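Long-range contacts in putative nucleoside-diphosphate-sugar epimerase (Staphylococcus aureus subsp. aureus, PDB 3E48), which is of unknown function but probably binds a nicotinamide dinucleotide in a Rossmann-type fold and may act on nucleotide sugars: residues I104-D109 against V138-Y143; H111-H116 against G253-E258; K193-S198 against S259-Q264. All blocks are in the same frame, centred on the assembly; numbering follows the deposited sequence.

Interaction 1 (I104-D109 against V138-Y143)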
# COMPACT_ATOMS: atom_id res chain seq x y z
N ILE B 104 14.45 1.10 0.72
CA ILE B 104 14.63 0.20 -0.42
C ILE B 104 13.42 -0.73 -0.56
O ILE B 104 13.34 -1.76 0.11
CB ILE B 104 15.89 -0.67 -0.25
CG1 ILE B 104 17.11 0.22 0.03
CG2 ILE B 104 16.10 -1.52 -1.50
CD1 ILE B 104 17.41 1.22 -1.07
N GLY B 105 12.50 -0.37 -1.45
CA GLY B 105 11.31 -1.18 -1.65
C GLY B 105 11.31 -1.99 -2.93
O GLY B 105 12.11 -1.74 -3.83
N TYR B 106 10.40 -2.96 -3.01
CA TYR B 106 10.27 -3.83 -4.18
C TYR B 106 9.23 -3.26 -5.14
O TYR B 106 8.24 -2.69 -4.71
CB TYR B 106 9.86 -5.23 -3.71
CG TYR B 106 9.94 -6.30 -4.76
CD1 TYR B 106 11.07 -6.43 -5.58
CD2 TYR B 106 8.91 -7.23 -4.92
CE1 TYR B 106 11.17 -7.44 -6.52
CE2 TYR B 106 9.00 -8.25 -5.86
CZ TYR B 106 10.13 -8.35 -6.65
OH TYR B 106 10.23 -9.36 -7.58
N TYR B 107 9.45 -3.43 -6.45
CA TYR B 107 8.54 -2.88 -7.45
C TYR B 107 7.16 -3.54 -7.61
O TYR B 107 6.32 -3.02 -8.34
CB TYR B 107 9.23 -2.80 -8.82
CG TYR B 107 9.44 -4.10 -9.59
CD1 TYR B 107 9.62 -4.07 -10.97
CD2 TYR B 107 9.52 -5.33 -8.95
CE1 TYR B 107 9.87 -5.23 -11.70
CE2 TYR B 107 9.78 -6.51 -9.67
CZ TYR B 107 9.95 -6.45 -11.05
OH TYR B 107 10.20 -7.60 -11.77
N ALA B 108 6.92 -4.66 -6.93
CA ALA B 108 5.62 -5.34 -7.02
C ALA B 108 4.75 -4.73 -5.94
O ALA B 108 4.42 -5.37 -4.94
CB ALA B 108 5.80 -6.83 -6.79
N ASP B 109 4.36 -3.47 -6.16
CA ASP B 109 3.59 -2.74 -5.16
C ASP B 109 2.37 -1.95 -5.64
O ASP B 109 1.89 -1.07 -4.92
CB ASP B 109 4.54 -1.78 -4.43
CG ASP B 109 5.12 -0.71 -5.34
OD1 ASP B 109 4.81 -0.70 -6.55
OD2 ASP B 109 5.89 0.13 -4.84
N VAL B 138 13.20 4.17 -3.01
CA VAL B 138 13.87 3.49 -4.11
C VAL B 138 13.22 2.14 -4.37
O VAL B 138 13.27 1.25 -3.53
CB VAL B 138 15.36 3.26 -3.77
CG1 VAL B 138 16.07 2.60 -4.95
CG2 VAL B 138 16.02 4.59 -3.41
N ARG B 139 12.61 1.98 -5.54
CA ARG B 139 11.98 0.70 -5.86
C ARG B 139 12.93 -0.11 -6.73
O ARG B 139 13.55 0.42 -7.65
CB ARG B 139 10.64 0.95 -6.56
CG ARG B 139 9.62 1.61 -5.64
CD ARG B 139 8.42 2.21 -6.37
NE ARG B 139 7.57 1.20 -6.99
CZ ARG B 139 7.49 0.98 -8.30
NH1 ARG B 139 8.22 1.71 -9.13
NH2 ARG B 139 6.69 0.04 -8.77
N MSE B 140 13.06 -1.40 -6.43
CA MSE B 140 13.95 -2.24 -7.22
C MSE B 140 13.20 -3.33 -7.98
O MSE B 140 12.14 -3.79 -7.55
CB MSE B 140 15.00 -2.88 -6.31
CG MSE B 140 14.45 -3.88 -5.31
SE MSE B 140 15.77 -4.47 -4.00
CE MSE B 140 14.61 -4.49 -2.46
N ALA B 141 13.76 -3.73 -9.13
CA ALA B 141 13.18 -4.78 -9.95
C ALA B 141 13.60 -6.13 -9.35
O ALA B 141 14.20 -6.16 -8.27
CB ALA B 141 13.68 -4.65 -11.39
N MSE B 142 13.29 -7.23 -10.03
CA MSE B 142 13.61 -8.57 -9.53
C MSE B 142 15.08 -8.98 -9.63
O MSE B 142 15.70 -8.84 -10.68
CB MSE B 142 12.74 -9.61 -10.25
CG MSE B 142 12.77 -11.00 -9.62
SE MSE B 142 11.66 -12.29 -10.57
CE MSE B 142 9.91 -11.55 -10.20
N TYR B 143 15.64 -9.51 -8.54
CA TYR B 143 17.04 -9.93 -8.54
C TYR B 143 17.36 -10.99 -9.59
O TYR B 143 16.63 -11.97 -9.74
CB TYR B 143 17.45 -10.53 -7.19
CG TYR B 143 17.29 -9.63 -5.99
CD1 TYR B 143 17.82 -8.35 -5.97
CD2 TYR B 143 16.66 -10.11 -4.84
CE1 TYR B 143 17.73 -7.55 -4.83
CE2 TYR B 143 16.57 -9.33 -3.70
CZ TYR B 143 17.11 -8.05 -3.70
OH TYR B 143 17.03 -7.28 -2.57

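Interaction 2 (H111-H116 against G253-E258)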
# COMPACT_ATOMS: atom_id res chain seq x y z
N HIS B 111 -1.58 -1.02 -6.59
CA HIS B 111 -2.81 -1.27 -5.84
C HIS B 111 -3.46 -2.60 -6.18
O HIS B 111 -4.18 -3.17 -5.35
CB HIS B 111 -3.82 -0.14 -6.09
CG HIS B 111 -4.35 -0.11 -7.49
ND1 HIS B 111 -3.71 0.53 -8.52
CD2 HIS B 111 -5.47 -0.65 -8.03
CE1 HIS B 111 -4.40 0.39 -9.64
NE2 HIS B 111 -5.48 -0.33 -9.36
N ASN B 112 -3.21 -3.10 -7.39
CA ASN B 112 -3.79 -4.37 -7.82
C ASN B 112 -2.74 -5.46 -8.05
O ASN B 112 -2.96 -6.40 -8.82
CB ASN B 112 -4.61 -4.16 -9.10
CG ASN B 112 -3.77 -3.71 -10.28
OD1 ASN B 112 -2.69 -3.15 -10.12
ND2 ASN B 112 -4.27 -3.96 -11.49
N ASN B 113 -1.60 -5.35 -7.37
CA ASN B 113 -0.56 -6.37 -7.53
C ASN B 113 -0.85 -7.51 -6.56
O ASN B 113 -0.93 -7.31 -5.35
CB ASN B 113 0.82 -5.77 -7.26
CG ASN B 113 1.94 -6.68 -7.69
OD1 ASN B 113 2.04 -7.80 -7.22
ND2 ASN B 113 2.78 -6.21 -8.60
N PRO B 114 -1.01 -8.74 -7.09
CA PRO B 114 -1.30 -9.95 -6.32
C PRO B 114 -0.16 -10.51 -5.47
O PRO B 114 -0.37 -11.44 -4.69
CB PRO B 114 -1.75 -10.93 -7.39
CG PRO B 114 -0.89 -10.56 -8.54
CD PRO B 114 -0.95 -9.05 -8.53
N PHE B 115 1.04 -9.96 -5.64
CA PHE B 115 2.19 -10.41 -4.86
C PHE B 115 1.83 -10.28 -3.38
O PHE B 115 1.40 -9.21 -2.93
CB PHE B 115 3.43 -9.56 -5.19
CG PHE B 115 4.65 -9.95 -4.40
CD1 PHE B 115 5.00 -11.29 -4.26
CD2 PHE B 115 5.44 -8.99 -3.79
CE1 PHE B 115 6.13 -11.67 -3.53
CE2 PHE B 115 6.57 -9.35 -3.06
CZ PHE B 115 6.92 -10.69 -2.92
N HIS B 116 2.03 -11.35 -2.62
CA HIS B 116 1.70 -11.38 -1.20
C HIS B 116 2.28 -10.26 -0.36
O HIS B 116 1.71 -9.91 0.67
CB HIS B 116 2.12 -12.72 -0.60
CG HIS B 116 1.15 -13.83 -0.87
ND1 HIS B 116 0.32 -13.84 -1.97
CD2 HIS B 116 0.91 -14.99 -0.20
CE1 HIS B 116 -0.40 -14.96 -1.96
NE2 HIS B 116 -0.05 -15.67 -0.91
N GLY B 253 1.40 -8.78 -16.28
CA GLY B 253 2.15 -7.68 -16.86
C GLY B 253 2.51 -6.57 -15.90
O GLY B 253 2.88 -5.48 -16.33
N LEU B 254 2.41 -6.84 -14.60
CA LEU B 254 2.71 -5.83 -13.59
C LEU B 254 4.19 -5.73 -13.21
O LEU B 254 4.57 -4.87 -12.42
CB LEU B 254 1.89 -6.10 -12.32
CG LEU B 254 0.36 -6.04 -12.48
CD1 LEU B 254 -0.31 -6.59 -11.23
CD2 LEU B 254 -0.06 -4.61 -12.75
N LEU B 255 5.01 -6.61 -13.77
CA LEU B 255 6.44 -6.60 -13.47
C LEU B 255 7.31 -6.11 -14.62
O LEU B 255 8.54 -6.14 -14.55
CB LEU B 255 6.90 -8.00 -13.04
CG LEU B 255 6.15 -8.62 -11.85
CD1 LEU B 255 6.82 -9.91 -11.41
CD2 LEU B 255 6.12 -7.62 -10.70
N ASP B 256 6.67 -5.64 -15.69
CA ASP B 256 7.41 -5.11 -16.84
C ASP B 256 7.50 -3.61 -16.63
O ASP B 256 6.83 -2.82 -17.30
CB ASP B 256 6.68 -5.44 -18.15
CG ASP B 256 7.42 -4.94 -19.38
OD1 ASP B 256 8.62 -4.60 -19.29
OD2 ASP B 256 6.80 -4.89 -20.47
N GLN B 257 8.33 -3.23 -15.66
CA GLN B 257 8.52 -1.83 -15.30
C GLN B 257 9.95 -1.39 -15.58
O GLN B 257 10.90 -2.04 -15.16
CB GLN B 257 8.24 -1.63 -13.82
CG GLN B 257 6.87 -2.08 -13.37
CD GLN B 257 6.71 -1.88 -11.88
OE1 GLN B 257 6.96 -0.79 -11.36
NE2 GLN B 257 6.29 -2.93 -11.18
N GLU B 258 10.08 -0.26 -16.26
CA GLU B 258 11.40 0.27 -16.58
C GLU B 258 11.50 1.76 -16.32
O GLU B 258 10.49 2.47 -16.28
CB GLU B 258 11.74 0.00 -18.04
CG GLU B 258 11.65 -1.45 -18.45
CD GLU B 258 12.26 -1.71 -19.80
OE1 GLU B 258 13.50 -1.70 -19.91
OE2 GLU B 258 11.49 -1.91 -20.77

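Interaction 3 (K193-S198 against S259-Q264)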
# COMPACT_ATOMS: atom_id res chain seq x y z
N LYS B 193 13.27 12.10 -3.90
CA LYS B 193 12.58 11.69 -5.10
C LYS B 193 12.28 10.19 -5.07
O LYS B 193 12.82 9.46 -4.24
CB LYS B 193 13.42 12.03 -6.33
CG LYS B 193 12.64 12.05 -7.62
CD LYS B 193 11.61 13.16 -7.62
CE LYS B 193 10.37 12.76 -8.41
NZ LYS B 193 9.69 11.60 -7.76
N ARG B 194 11.40 9.75 -5.96
CA ARG B 194 11.03 8.34 -6.05
C ARG B 194 11.79 7.76 -7.24
O ARG B 194 11.77 8.32 -8.33
CB ARG B 194 9.52 8.23 -6.28
CG ARG B 194 8.93 6.85 -6.00
CD ARG B 194 7.41 6.88 -6.16
NE ARG B 194 6.77 5.62 -5.80
CZ ARG B 194 6.55 5.22 -4.55
NH1 ARG B 194 5.96 4.05 -4.32
NH2 ARG B 194 6.89 5.99 -3.52
N TYR B 195 12.47 6.64 -7.02
CA TYR B 195 13.26 6.01 -8.06
C TYR B 195 12.88 4.56 -8.32
O TYR B 195 12.36 3.87 -7.45
CB TYR B 195 14.75 6.04 -7.70
CG TYR B 195 15.35 7.42 -7.61
CD1 TYR B 195 15.64 8.15 -8.76
CD2 TYR B 195 15.60 8.01 -6.37
CE1 TYR B 195 16.16 9.44 -8.69
CE2 TYR B 195 16.13 9.30 -6.29
CZ TYR B 195 16.40 10.01 -7.45
OH TYR B 195 16.90 11.29 -7.38
N LEU B 196 13.16 4.10 -9.54
CA LEU B 196 12.94 2.71 -9.91
C LEU B 196 14.26 2.26 -10.52
O LEU B 196 14.71 2.82 -11.51
CB LEU B 196 11.83 2.57 -10.96
CG LEU B 196 11.73 1.17 -11.59
CD1 LEU B 196 11.43 0.10 -10.54
CD2 LEU B 196 10.64 1.20 -12.65
N LEU B 197 14.89 1.26 -9.91
CA LEU B 197 16.14 0.74 -10.43
C LEU B 197 15.77 -0.51 -11.22
O LEU B 197 15.50 -1.57 -10.65
CB LEU B 197 17.10 0.42 -9.29
CG LEU B 197 17.52 1.64 -8.45
CD1 LEU B 197 18.50 1.21 -7.36
CD2 LEU B 197 18.17 2.68 -9.36
N SER B 198 15.75 -0.37 -12.54
CA SER B 198 15.40 -1.47 -13.43
C SER B 198 16.58 -1.89 -14.30
O SER B 198 17.51 -1.10 -14.52
CB SER B 198 14.22 -1.07 -14.32
OG SER B 198 14.54 0.05 -15.14
N SER B 259 12.73 2.23 -16.14
CA SER B 259 13.00 3.64 -15.91
C SER B 259 14.43 3.90 -16.35
O SER B 259 15.21 2.96 -16.52
CB SER B 259 12.86 3.98 -14.43
OG SER B 259 13.33 5.28 -14.17
N ASN B 260 14.79 5.16 -16.53
CA ASN B 260 16.15 5.49 -16.91
C ASN B 260 16.94 5.92 -15.69
O ASN B 260 18.06 6.41 -15.81
CB ASN B 260 16.18 6.61 -17.94
CG ASN B 260 15.49 6.23 -19.24
OD1 ASN B 260 15.77 5.18 -19.82
ND2 ASN B 260 14.60 7.10 -19.71
N ASP B 261 16.36 5.73 -14.50
CA ASP B 261 17.02 6.14 -13.26
C ASP B 261 18.41 5.54 -13.05
O ASP B 261 19.31 6.24 -12.60
CB ASP B 261 16.14 5.82 -12.04
CG ASP B 261 14.84 6.61 -12.01
OD1 ASP B 261 14.84 7.80 -12.40
OD2 ASP B 261 13.82 6.05 -11.56
N PHE B 262 18.58 4.26 -13.34
CA PHE B 262 19.89 3.64 -13.15
C PHE B 262 20.96 4.35 -13.97
O PHE B 262 22.01 4.73 -13.46
CB PHE B 262 19.87 2.16 -13.54
CG PHE B 262 21.19 1.48 -13.35
CD1 PHE B 262 21.60 1.05 -12.09
CD2 PHE B 262 22.04 1.27 -14.43
CE1 PHE B 262 22.83 0.43 -11.91
CE2 PHE B 262 23.28 0.66 -14.26
CZ PHE B 262 23.68 0.24 -13.00
N LYS B 263 20.68 4.54 -15.26
CA LYS B 263 21.62 5.20 -16.15
C LYS B 263 21.88 6.64 -15.73
O LYS B 263 23.02 7.11 -15.79
CB LYS B 263 21.10 5.16 -17.59
CG LYS B 263 22.12 5.54 -18.66
CD LYS B 263 22.26 7.04 -18.82
CE LYS B 263 20.99 7.65 -19.39
NZ LYS B 263 21.09 9.13 -19.52
N GLN B 264 20.84 7.35 -15.31
CA GLN B 264 21.02 8.74 -14.90
C GLN B 264 21.77 8.85 -13.58
O GLN B 264 22.49 9.83 -13.35
CB GLN B 264 19.66 9.44 -14.78
CG GLN B 264 18.85 9.39 -16.07
CD GLN B 264 17.57 10.20 -16.00
OE1 GLN B 264 16.86 10.17 -14.99
NE2 GLN B 264 17.25 10.90 -17.07
O HOH W 1 16.53 2.26 -13.77
O HOH W 2 17.81 0.75 -16.40

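Interaction 1 (I104-D109 against V138-Y143)
Val138 opens the contact by accepting a hydrogen bond from Gly105 N at its carbonyl, where two parallel strands of a Rossmann-type sheet run side by side; they are the two strands of a beta-alpha-beta unit, 100-106 and 134-143, linked by helix 118-131. On one face of the sheet Val138 lies alongside Ile104, pointing the same way. On the other, the side chain of Arg139 bends at chi3 (68°) and presents NE and NH2 side-on to Asp109, one nitrogen to each carboxylate oxygen: NE to OD2 at 2.9 Å and NH2 to OD1 at 3.0 Å. This bidentate salt bridge uses the syn sides, with the planes 16° apart and the nitrogens somewhat out of the carboxylate plane; Gln257 takes a further bond from NH2. Selenomethionine Met140 binds Gly105 O through its N, while its O receives Tyr107 N; its methyl CE sits tightly on Ile104 CG2 at 3.5 Å. Beyond the strand pairing, Ala141 CA makes a CH-pi contact almost exactly on the normal of the Tyr107 ring, 3.5 Å from its centroid, and Ala141 O meets the Tyr106 ring at its edge. Selenomethionine Met142 curls its end around the buried Tyr106 hydroxyl, bringing CE to 3.4 Å from OH.

Interaction 2 (H111-H116 against G253-E258)
Leu254 pushes its isobutyl group against the backbone bend at Asn112, Asn113 and Pro114, and this one side chain carries most of a contact that has no hydrogen bond across it. With CG anti to the carbonyl carbon (chi1 -62°) and chi2 extended, its two methyls part company. CD1 enters the bend, lying 3.6 Å from Asn112 O and 3.7 Å from Pro114 CD, and also touches Asn113 CA; CD2 turns instead to the side-chain oxygen of Asn112, 4.0 Å from OD1.

The Asn113 side chain runs antiparallel to that of Leu254. Its amide nitrogen ND2 comes alongside Leu254 CB at 3.8 Å and more loosely approaches CD2 of Leu255, yet its hydrogen-bonding partner is Gln110 OE1, just before the segment. The other end of the same amide, OD1, accepts from Phe115 N at 2.9 Å in the carbonyl plane, so both ends of the group are held and its rotation is fixed. Chi1 of -168° lets the amide serve both the turn and the leucine.

The facing loop has a side-chain brace of its own. Gln257 folds back and gives NE2 to Leu254 O at 2.9 Å, a bond lying in the carbonyl plane although the acceptor is tilted from the glutamine amide plane; the same nitrogen reaches Tyr107 O. Gln110 NE2 also binds Leu254 O, joining the two loops just outside the segment 111-116.

Each partner thus has a recognisable turn: a Schellman motif with Gly253 at positive phi ends helix 239-251 and delivers Leu254, while the OD1 bond of Asn113 to Phe115 N makes the receiving bend a classic Asx turn.

Interaction 3 (K193-S198 against S259-Q264)
A single carboxylate oxygen, Asp261 OD2, takes two donors from opposite faces of its plane: the strand amide Leu196 N at 2.9 Å, and Ser259 OG at 2.8 Å. The amide bond is nearly straight (167°) and uses the anti side, whereas the hydroxyl comes from above the carboxylate plane. Ser259 OG in turn accepts from Asp261 N, an ST turn that leads into helix 261-266. A chi1 of 171° swings the Ser259 hydroxyl away from its own amide and over the helix start, leaving CB to pack on Leu196, 3.9 Å from that residue's CB. Beside this, the Tyr195 ring receives Asp261 at its edge, Tyr195 CD1 lying 3.7 Å from Asp261 CG with ring and carboxylate almost perpendicular. At the strand end Ser198 OG accepts from Ser259 N at 3.0 Å. One water bridges the two backbones, accepting from Ser198 N and from Phe262 N and lying within hydrogen-bonding distance of Leu196 O and Ser259 O. The helix 261-266 is thereby set against strand 194-203, whose Tyr195 and Leu197 also reach Leu265; backbone bonds join the same strand to strand 134-143, and Phe262 extends to helix 174-186.

Followed from the N terminus, the three contacts illustrate how a Rossmann-type core gathers in later parts of its chain. Interaction 1 closes the crossover from strand 100-106 through helix 118-131 to strand 134-143. The segment 111-116 lies within that crossover, but its partner 253-258 comes far later, so interaction 2 crosses interaction 1. Interaction 3 opens only after interaction 1 has closed and shares its sheet through neighbouring strands 134-143 and 194-203; it crosses interaction 2, because 193-198 lies between 111-116 and 253-258 while 259-264 lies beyond. As 253-258 and 259-264 are consecutive, one run of chain links the 111-116 loop with strand 194-203, touching interaction 1 through Gln257 on the way.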